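33 kDa chaperonin (Thermotoga maritima, PDB 1VQ0) probably acts as a redox-regulated molecular chaperone that protects heat-unfolded and oxidatively damaged proteins from irreversible aggregation. Local coordinates at residues A[13-18]-A[26-31]; A[164-169]-A[182-187]; A[57-62]-A[87-92]. One frame throughout, in Å; residues are numbered along the deposited sequence.

Contact 1 of 3, residues A[13-18]-A[26-31]; sequences MIYYGT and FSIVRM
M13, Y15 and G17 pair with R30, I28 and F26 in an antiparallel beta hairpin whose strand directions differ by 167°. Each of these three hydrogen-bonded pairs uses both its amides and both its carbonyls, giving six backbone bonds. M13 N lies 2.8 Å from R30 O. The longest of the six, G17 N to F26 O, measures 3.1 Å. The alternate residues turn their peptide groups outward: I14 and Y16 bond to A237 and E235 of strand 235-241, while S27 and V29 bond to A184 and G182. Both strands are therefore interior to the mixed sheet.

On the face of I14, Y16, S27 and V29, the I14 methyl CD1 approaches S27 OG at 3.2 Å, but the hydroxyl finds its polar partner in L61 O of helix 46-62. I14 CB meets V29 CG2 at 3.8 Å, and V29 carries the packing on to I57 and L61.

On the other face, F26 has CG between its backbone N and carbonyl carbon (chi1 64°), which lays the ring over G17 of the neighbouring strand. G17 CA makes a CH-pi contact over that ring, 4.0 Å from the centroid; a side chain at G17 would collide with it. Further along, Y15 CB touches I28 CG2 at 3.7 Å. I28 O, besides accepting Y15 N, receives a CA-H...O contact from I14 CA at 3.3 Å and lies in the plane of the Y15 ring, at its edge, 3.5 Å from CD1.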
loop_
_atom_site.group_PDB
_atom_site.type_symbol
_atom_site.label_atom_id
_atom_site.label_comp_id
_atom_site.label_asym_id
_atom_site.label_seq_id
_atom_site.Cartn_x
_atom_site.Cartn_y
_atom_site.Cartn_z
ATOM N N MET A 13 -3.824 30.134 2.789
ATOM C CA MET A 13 -4.762 29.899 3.874
ATOM C C MET A 13 -5.808 28.796 3.808
ATOM O O MET A 13 -6.593 28.704 2.860
ATOM C CB MET A 13 -5.516 31.174 4.118
ATOM C CG MET A 13 -5.269 31.620 5.448
ATOM S SD MET A 13 -6.727 32.368 6.175
ATOM C CE MET A 13 -6.193 32.362 7.848
ATOM N N ILE A 14 -5.867 28.025 4.923
ATOM C CA ILE A 14 -6.883 26.976 4.949
ATOM C C ILE A 14 -7.925 27.290 6.025
ATOM O O ILE A 14 -7.589 27.815 7.114
ATOM C CB ILE A 14 -6.228 25.547 5.128
ATOM C CG1 ILE A 14 -7.247 24.438 4.886
ATOM C CG2 ILE A 14 -5.593 25.386 6.501
ATOM C CD1 ILE A 14 -6.668 23.068 4.568
ATOM N N TYR A 15 -9.184 26.967 5.714
ATOM C CA TYR A 15 -10.318 27.088 6.661
ATOM C C TYR A 15 -10.931 25.720 6.870
ATOM O O TYR A 15 -11.113 24.993 5.907
ATOM C CB TYR A 15 -11.407 28.021 6.139
ATOM C CG TYR A 15 -10.931 29.345 5.609
ATOM C CD1 TYR A 15 -10.165 29.409 4.434
ATOM C CD2 TYR A 15 -11.258 30.522 6.251
ATOM C CE1 TYR A 15 -9.730 30.632 3.915
ATOM C CE2 TYR A 15 -10.838 31.767 5.736
ATOM C CZ TYR A 15 -10.072 31.801 4.566
ATOM O OH TYR A 15 -9.631 32.999 4.053
ATOM N N TYR A 16 -11.307 25.378 8.099
ATOM C CA TYR A 16 -11.822 24.038 8.336
ATOM C C TYR A 16 -12.741 23.905 9.565
ATOM O O TYR A 16 -12.728 24.729 10.498
ATOM C CB TYR A 16 -10.673 23.003 8.357
ATOM C CG TYR A 16 -9.674 23.268 9.466
ATOM C CD1 TYR A 16 -8.583 24.106 9.262
ATOM C CD2 TYR A 16 -9.850 22.699 10.744
ATOM C CE1 TYR A 16 -7.666 24.357 10.288
ATOM C CE2 TYR A 16 -8.928 22.920 11.747
ATOM C CZ TYR A 16 -7.842 23.767 11.514
ATOM O OH TYR A 16 -6.961 24.015 12.525
ATOM N N GLY A 17 -13.569 22.861 9.528
ATOM C CA GLY A 17 -14.617 22.652 10.540
ATOM C C GLY A 17 -15.401 21.416 10.161
ATOM O O GLY A 17 -14.981 20.629 9.302
ATOM N N THR A 18 -16.533 21.250 10.834
ATOM C CA THR A 18 -17.459 20.154 10.643
ATOM C C THR A 18 -18.870 20.688 10.570
ATOM O O THR A 18 -19.161 21.812 11.073
ATOM C CB THR A 18 -17.426 19.179 11.834
ATOM O OG1 THR A 18 -17.846 19.855 13.035
ATOM C CG2 THR A 18 -15.951 18.628 12.077
ATOM N N PHE A 26 -15.055 19.513 6.677
ATOM C CA PHE A 26 -14.712 20.249 5.471
ATOM C C PHE A 26 -13.418 21.026 5.685
ATOM O O PHE A 26 -13.086 21.404 6.831
ATOM C CB PHE A 26 -15.832 21.229 5.055
ATOM C CG PHE A 26 -16.079 22.327 6.047
ATOM C CD1 PHE A 26 -15.255 23.448 6.078
ATOM C CD2 PHE A 26 -17.110 22.220 6.968
ATOM C CE1 PHE A 26 -15.443 24.423 7.026
ATOM C CE2 PHE A 26 -17.303 23.186 7.921
ATOM C CZ PHE A 26 -16.453 24.293 7.943
ATOM N N SER A 27 -12.812 21.372 4.548
ATOM C CA SER A 27 -11.494 21.970 4.359
ATOM C C SER A 27 -11.674 22.828 3.119
ATOM O O SER A 27 -12.237 22.337 2.136
ATOM C CB SER A 27 -10.505 20.839 3.943
ATOM O OG SER A 27 -9.260 21.123 4.418
ATOM N N ILE A 28 -11.181 24.060 3.122
ATOM C CA ILE A 28 -11.125 24.885 1.895
ATOM C C ILE A 28 -9.873 25.770 1.963
ATOM O O ILE A 28 -9.509 26.308 3.014
ATOM C CB ILE A 28 -12.417 25.739 1.707
ATOM C CG1 ILE A 28 -12.414 26.498 0.386
ATOM C CG2 ILE A 28 -12.569 26.766 2.856
ATOM C CD1 ILE A 28 -13.817 26.953 -0.084
ATOM N N VAL A 29 -9.183 25.870 0.853
ATOM C CA VAL A 29 -7.799 26.405 0.871
ATOM C C VAL A 29 -7.623 27.344 -0.312
ATOM O O VAL A 29 -8.140 27.095 -1.396
ATOM C CB VAL A 29 -6.711 25.287 0.930
ATOM C CG1 VAL A 29 -6.542 24.543 -0.410
ATOM C CG2 VAL A 29 -5.373 25.851 1.406
ATOM N N ARG A 30 -6.980 28.466 -0.047
ATOM C CA ARG A 30 -6.484 29.348 -1.087
ATOM C C ARG A 30 -4.973 29.426 -0.904
ATOM O O ARG A 30 -4.478 29.913 0.127
ATOM C CB ARG A 30 -7.061 30.749 -0.929
ATOM C CG ARG A 30 -8.542 30.859 -1.262
ATOM C CD ARG A 30 -8.823 31.302 -2.665
ATOM N NE ARG A 30 -9.180 32.717 -2.721
ATOM C CZ ARG A 30 -8.986 33.536 -3.751
ATOM N NH1 ARG A 30 -8.393 33.125 -4.869
ATOM N NH2 ARG A 30 -9.347 34.818 -3.622
ATOM N N MET A 31 -4.253 28.994 -1.907
ATOM C CA MET A 31 -2.834 28.873 -1.758
ATOM C C MET A 31 -1.996 29.120 -3.025
ATOM O O MET A 31 -0.991 28.433 -3.249
ATOM C CB MET A 31 -2.522 27.501 -1.131
ATOM C CG MET A 31 -3.064 26.252 -1.908
ATOM S SD MET A 31 -2.726 24.724 -1.029
ATOM C CE MET A 31 -1.138 24.452 -1.632
#

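Contact 2 of 3, residues A[164-169]-A[182-187]; sequences SAFSIG and GFAVQI
The rings of F166 and F183 each receive one aliphatic carbon on a face, from opposite sides of the strand pair. S167 CB sits 3.3 Å above the plane of the F183 ring, displaced toward its rim and closest to CZ. A184 CB covers a face of F166 in the same manner, 3.5 Å above the plane; both are CH-pi contacts. Obliquely to F166, Q186 NE2 comes 3.8 Å from F166 CE1, its amide plane turned 78° against the ring.

F183 reaches S167 because its CG lies between backbone N and carbonyl carbon (chi1 59°), folding the ring over the neighbouring strand, where I204 of helix 194-205 and L207 of the following loop also touch it. Cutting F183 back to an alanine is likely to uncover S167 CB and leave a gap beside I204.

The Q186 amide is gripped at both ends: NE2 gives a bond to S164 OG at 2.8 Å, nearly in the amide plane, and OE1 pairs with R25 NH2. S164 OG is bonded in turn to I162 O. Four backbone bonds join A165 to V185 and S167 to F183, the shortest being A165 N to V185 O at 2.7 Å. G182, opposite I168, has no side chain, and a CB there would collide with S167 O. The paired backbone bonds in antiparallel register are those of a beta hairpin, whose strand 164-173 is an outermost strand of the chain's mixed sheet, with helices covering both faces.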
loop_
_atom_site.group_PDB
_atom_site.type_symbol
_atom_site.label_atom_id
_atom_site.label_comp_id
_atom_site.label_asym_id
_atom_site.label_seq_id
_atom_site.Cartn_x
_atom_site.Cartn_y
_atom_site.Cartn_z
ATOM N N SER A 164 -16.098 11.027 0.122
ATOM C CA SER A 164 -15.400 12.273 -0.057
ATOM C C SER A 164 -15.724 12.923 -1.381
ATOM O O SER A 164 -16.026 12.252 -2.381
ATOM C CB SER A 164 -13.867 12.003 -0.038
ATOM O OG SER A 164 -13.374 11.442 1.203
ATOM N N ALA A 165 -15.593 14.256 -1.375
ATOM C CA ALA A 165 -15.587 15.095 -2.580
ATOM C C ALA A 165 -14.460 16.073 -2.442
ATOM O O ALA A 165 -14.339 16.745 -1.405
ATOM C CB ALA A 165 -16.909 15.854 -2.726
ATOM N N PHE A 166 -13.605 16.105 -3.454
ATOM C CA PHE A 166 -12.540 17.118 -3.608
ATOM C C PHE A 166 -12.789 17.926 -4.876
ATOM O O PHE A 166 -13.125 17.379 -5.917
ATOM C CB PHE A 166 -11.162 16.491 -3.691
ATOM C CG PHE A 166 -10.619 15.959 -2.398
ATOM C CD1 PHE A 166 -11.094 14.767 -1.853
ATOM C CD2 PHE A 166 -9.570 16.602 -1.773
ATOM C CE1 PHE A 166 -10.551 14.245 -0.677
ATOM C CE2 PHE A 166 -9.062 16.124 -0.603
ATOM C CZ PHE A 166 -9.516 14.920 -0.063
ATOM N N SER A 167 -12.712 19.241 -4.776
ATOM C CA SER A 167 -12.693 20.084 -5.967
ATOM C C SER A 167 -11.490 20.967 -5.928
ATOM O O SER A 167 -11.288 21.664 -4.952
ATOM C CB SER A 167 -13.921 20.909 -6.085
ATOM O OG SER A 167 -13.921 21.623 -7.325
ATOM N N ILE A 168 -10.696 20.922 -7.012
ATOM C CA ILE A 168 -9.338 21.479 -7.051
ATOM C C ILE A 168 -9.071 22.149 -8.389
ATOM O O ILE A 168 -9.438 21.614 -9.434
ATOM C CB ILE A 168 -8.254 20.348 -6.817
ATOM C CG1 ILE A 168 -8.368 19.684 -5.437
ATOM C CG2 ILE A 168 -6.854 20.935 -6.961
ATOM C CD1 ILE A 168 -7.439 18.501 -5.247
ATOM N N GLY A 169 -8.411 23.309 -8.361
ATOM C CA GLY A 169 -8.160 24.102 -9.578
ATOM C C GLY A 169 -6.911 24.941 -9.413
ATOM O O GLY A 169 -6.631 25.478 -8.324
ATOM N N GLY A 182 -8.867 24.948 -3.486
ATOM C CA GLY A 182 -9.878 23.921 -3.605
ATOM C C GLY A 182 -10.564 23.608 -2.313
ATOM O O GLY A 182 -10.331 24.250 -1.284
ATOM N N PHE A 183 -11.441 22.624 -2.362
ATOM C CA PHE A 183 -12.067 22.182 -1.110
ATOM C C PHE A 183 -12.203 20.688 -1.069
ATOM O O PHE A 183 -12.103 20.015 -2.113
ATOM C CB PHE A 183 -13.433 22.844 -0.913
ATOM C CG PHE A 183 -14.410 22.571 -2.015
ATOM C CD1 PHE A 183 -15.103 21.367 -2.075
ATOM C CD2 PHE A 183 -14.670 23.560 -2.978
ATOM C CE1 PHE A 183 -16.019 21.139 -3.113
ATOM C CE2 PHE A 183 -15.524 23.341 -4.013
ATOM C CZ PHE A 183 -16.236 22.128 -4.080
ATOM N N ALA A 184 -12.438 20.198 0.144
ATOM C CA ALA A 184 -12.715 18.793 0.459
ATOM C C ALA A 184 -13.905 18.717 1.404
ATOM O O ALA A 184 -13.961 19.430 2.414
ATOM C CB ALA A 184 -11.469 18.079 1.074
ATOM N N VAL A 185 -14.877 17.869 1.055
ATOM C CA VAL A 185 -16.002 17.534 1.956
ATOM C C VAL A 185 -16.021 16.001 2.122
ATOM O O VAL A 185 -15.975 15.277 1.122
ATOM C CB VAL A 185 -17.374 18.095 1.440
ATOM C CG1 VAL A 185 -18.507 17.848 2.424
ATOM C CG2 VAL A 185 -17.299 19.603 1.207
ATOM N N GLN A 186 -16.062 15.548 3.390
ATOM C CA GLN A 186 -15.905 14.145 3.787
ATOM C C GLN A 186 -16.881 13.726 4.846
ATOM O O GLN A 186 -17.118 14.432 5.845
ATOM C CB GLN A 186 -14.476 13.900 4.282
ATOM C CG GLN A 186 -13.415 14.255 3.223
ATOM C CD GLN A 186 -11.964 13.767 3.502
ATOM O OE1 GLN A 186 -11.288 14.277 4.384
ATOM N NE2 GLN A 186 -11.477 12.819 2.674
ATOM N N ILE A 187 -17.471 12.563 4.620
ATOM C CA ILE A 187 -18.433 12.009 5.552
ATOM C C ILE A 187 -17.708 11.086 6.501
ATOM O O ILE A 187 -17.304 9.987 6.133
ATOM C CB ILE A 187 -19.580 11.304 4.832
ATOM C CG1 ILE A 187 -20.373 12.349 4.034
ATOM C CG2 ILE A 187 -20.461 10.667 5.840
ATOM C CD1 ILE A 187 -21.461 11.790 3.050
#

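Contact 3 of 3, residues A[57-62]-A[87-92]; sequences IGAALV and AQSTSE
A59 and S89 meet where helix 46-62 packs on the mixed sheet; the axes of segments 57-62 and 87-90 run at only 20° to each other and approach to 7.2 Å. The first shell is small. A59 CB points at the strand and touches S89 CB at 3.8 Å and A87 CB at 4.1 Å, so the two strand residues that face the helix straddle the alanine methyl. The close approach of the backbones, with A59 CA and S89 CA 5.3 Å apart, is consistent with the small side chains on both sides.

One hydrogen bond crosses the contact: S89 OG donates to A59 O at 2.9 Å. Its geometry is far from linear at the acceptor. The C=O...OG angle is 114° and OG stands well above the carbonyl plane, so the bond does not use a lone-pair direction. With OG between its backbone N and carbonyl carbon (chi1 66°), the S89 hydroxyl is placed beside A59 O. V62 CG2 borders the same hydroxyl at 4.1 Å.

In the second shell, W72 of strand 71-78 touches A59, V62 and S89, and its backbone is bonded to that of S89, so the neighbouring strand borders both sides of the contact. T63 and L66 close in on S89 as well. Q88 points to the other side of the sheet, where its amide is held by T73 OG1 at NE2 and R96 NH2 at OE1; there it touches W277, and the Q88 side chain is about 10 Å from the zinc ion. Back at the interface, the serine borders the helix carbonyl with its carbon as well as its hydroxyl, S89 CB lying 3.2 Å from A59 O.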
loop_
_atom_site.group_PDB
_atom_site.type_symbol
_atom_site.label_atom_id
_atom_site.label_comp_id
_atom_site.label_asym_id
_atom_site.label_seq_id
_atom_site.Cartn_x
_atom_site.Cartn_y
_atom_site.Cartn_z
ATOM N N ILE A 57 -2.383 21.060 -3.452
ATOM C CA ILE A 57 -3.691 21.460 -2.878
ATOM C C ILE A 57 -4.315 20.255 -2.135
ATOM O O ILE A 57 -4.698 20.366 -0.983
ATOM C CB ILE A 57 -4.625 22.007 -3.965
ATOM C CG1 ILE A 57 -4.043 23.330 -4.514
ATOM C CG2 ILE A 57 -6.055 22.223 -3.445
ATOM C CD1 ILE A 57 -4.535 23.698 -5.922
ATOM N N GLY A 58 -4.381 19.120 -2.821
ATOM C CA GLY A 58 -4.817 17.840 -2.238
ATOM C C GLY A 58 -4.196 17.575 -0.892
ATOM O O GLY A 58 -4.899 17.433 0.089
ATOM N N ALA A 59 -2.872 17.500 -0.855
ATOM C CA ALA A 59 -2.127 17.356 0.394
ATOM C C ALA A 59 -2.499 18.421 1.500
ATOM O O ALA A 59 -2.682 18.080 2.682
ATOM C CB ALA A 59 -0.629 17.330 0.103
ATOM N N ALA A 60 -2.603 19.682 1.098
ATOM C CA ALA A 60 -2.984 20.761 1.999
ATOM C C ALA A 60 -4.351 20.573 2.593
ATOM O O ALA A 60 -4.553 20.852 3.751
ATOM C CB ALA A 60 -2.961 22.064 1.302
ATOM N N LEU A 61 -5.291 20.117 1.774
ATOM C CA LEU A 61 -6.675 19.982 2.228
ATOM C C LEU A 61 -6.866 18.998 3.371
ATOM O O LEU A 61 -7.830 19.132 4.157
ATOM C CB LEU A 61 -7.599 19.638 1.049
ATOM C CG LEU A 61 -7.897 20.824 0.116
ATOM C CD1 LEU A 61 -8.588 20.333 -1.126
ATOM C CD2 LEU A 61 -8.738 21.910 0.711
ATOM N N VAL A 62 -5.965 18.010 3.483
ATOM C CA VAL A 62 -6.081 16.964 4.530
ATOM C C VAL A 62 -5.298 17.372 5.771
ATOM O O VAL A 62 -5.475 16.755 6.803
ATOM C CB VAL A 62 -5.654 15.535 4.081
ATOM C CG1 VAL A 62 -6.465 15.065 2.833
ATOM C CG2 VAL A 62 -4.208 15.518 3.703
ATOM N N ALA A 87 3.343 14.822 -3.534
ATOM C CA ALA A 87 3.069 15.956 -2.685
ATOM C C ALA A 87 2.940 15.525 -1.270
ATOM O O ALA A 87 2.148 14.631 -0.983
ATOM C CB ALA A 87 1.848 16.703 -3.147
ATOM N N GLN A 88 3.745 16.148 -0.395
ATOM C CA GLN A 88 3.710 15.870 1.038
ATOM C C GLN A 88 3.188 17.069 1.833
ATOM O O GLN A 88 3.562 18.180 1.554
ATOM C CB GLN A 88 5.079 15.537 1.490
ATOM C CG GLN A 88 5.176 15.096 2.930
ATOM C CD GLN A 88 6.542 14.593 3.231
ATOM O OE1 GLN A 88 7.405 15.352 3.665
ATOM N NE2 GLN A 88 6.753 13.308 3.036
ATOM N N SER A 89 2.306 16.809 2.783
ATOM C CA SER A 89 1.856 17.746 3.803
ATOM C C SER A 89 2.125 17.233 5.236
ATOM O O SER A 89 2.385 16.052 5.455
ATOM C CB SER A 89 0.373 18.009 3.656
ATOM O OG SER A 89 -0.369 16.840 3.926
ATOM N N THR A 90 2.092 18.155 6.198
ATOM C CA THR A 90 2.404 17.856 7.573
ATOM C C THR A 90 1.356 18.375 8.546
ATOM O O THR A 90 0.526 19.233 8.218
ATOM C CB THR A 90 3.744 18.482 7.985
ATOM O OG1 THR A 90 3.596 19.895 8.027
ATOM C CG2 THR A 90 4.780 18.260 6.922
ATOM N N SER A 91 1.457 17.887 9.776
ATOM C CA SER A 91 0.586 18.360 10.827
ATOM C C SER A 91 0.831 19.862 11.165
ATOM O O SER A 91 -0.066 20.515 11.683
ATOM C CB SER A 91 0.709 17.487 12.061
ATOM O OG SER A 91 2.051 17.352 12.435
ATOM N N GLU A 92 2.006 20.399 10.798
ATOM C CA GLU A 92 2.344 21.821 10.995
ATOM C C GLU A 92 1.896 22.699 9.817
ATOM O O GLU A 92 2.378 23.822 9.646
ATOM C CB GLU A 92 3.859 22.039 11.217
ATOM C CG GLU A 92 4.586 21.009 12.063
ATOM C CD GLU A 92 5.090 19.841 11.209
ATOM O OE1 GLU A 92 5.885 20.094 10.253
ATOM O OE2 GLU A 92 4.681 18.676 11.484
#

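In the fold
Contact 3 is the most central, its centre about 6 Å from the chain's centre against 15 and 14 Å for the centres of contacts 1 and 2, and all its touching residues are buried; contact 2 is also a buried contact, while contact 1 is only partly buried. Contacts 1 and 2 are neighbouring hairpins of one sheet, where S27 O also packs 3.3 Å from F183 CB, and their chemistry is dominated by repeated backbone bonds. Contact 3 joins a helix to a more distant strand of that sheet through alanines and one serine hydroxyl. Its helix bridges the three: M31 SD packs on A60 CB, while L61 and I57 reach G182 and I168 of contact 2.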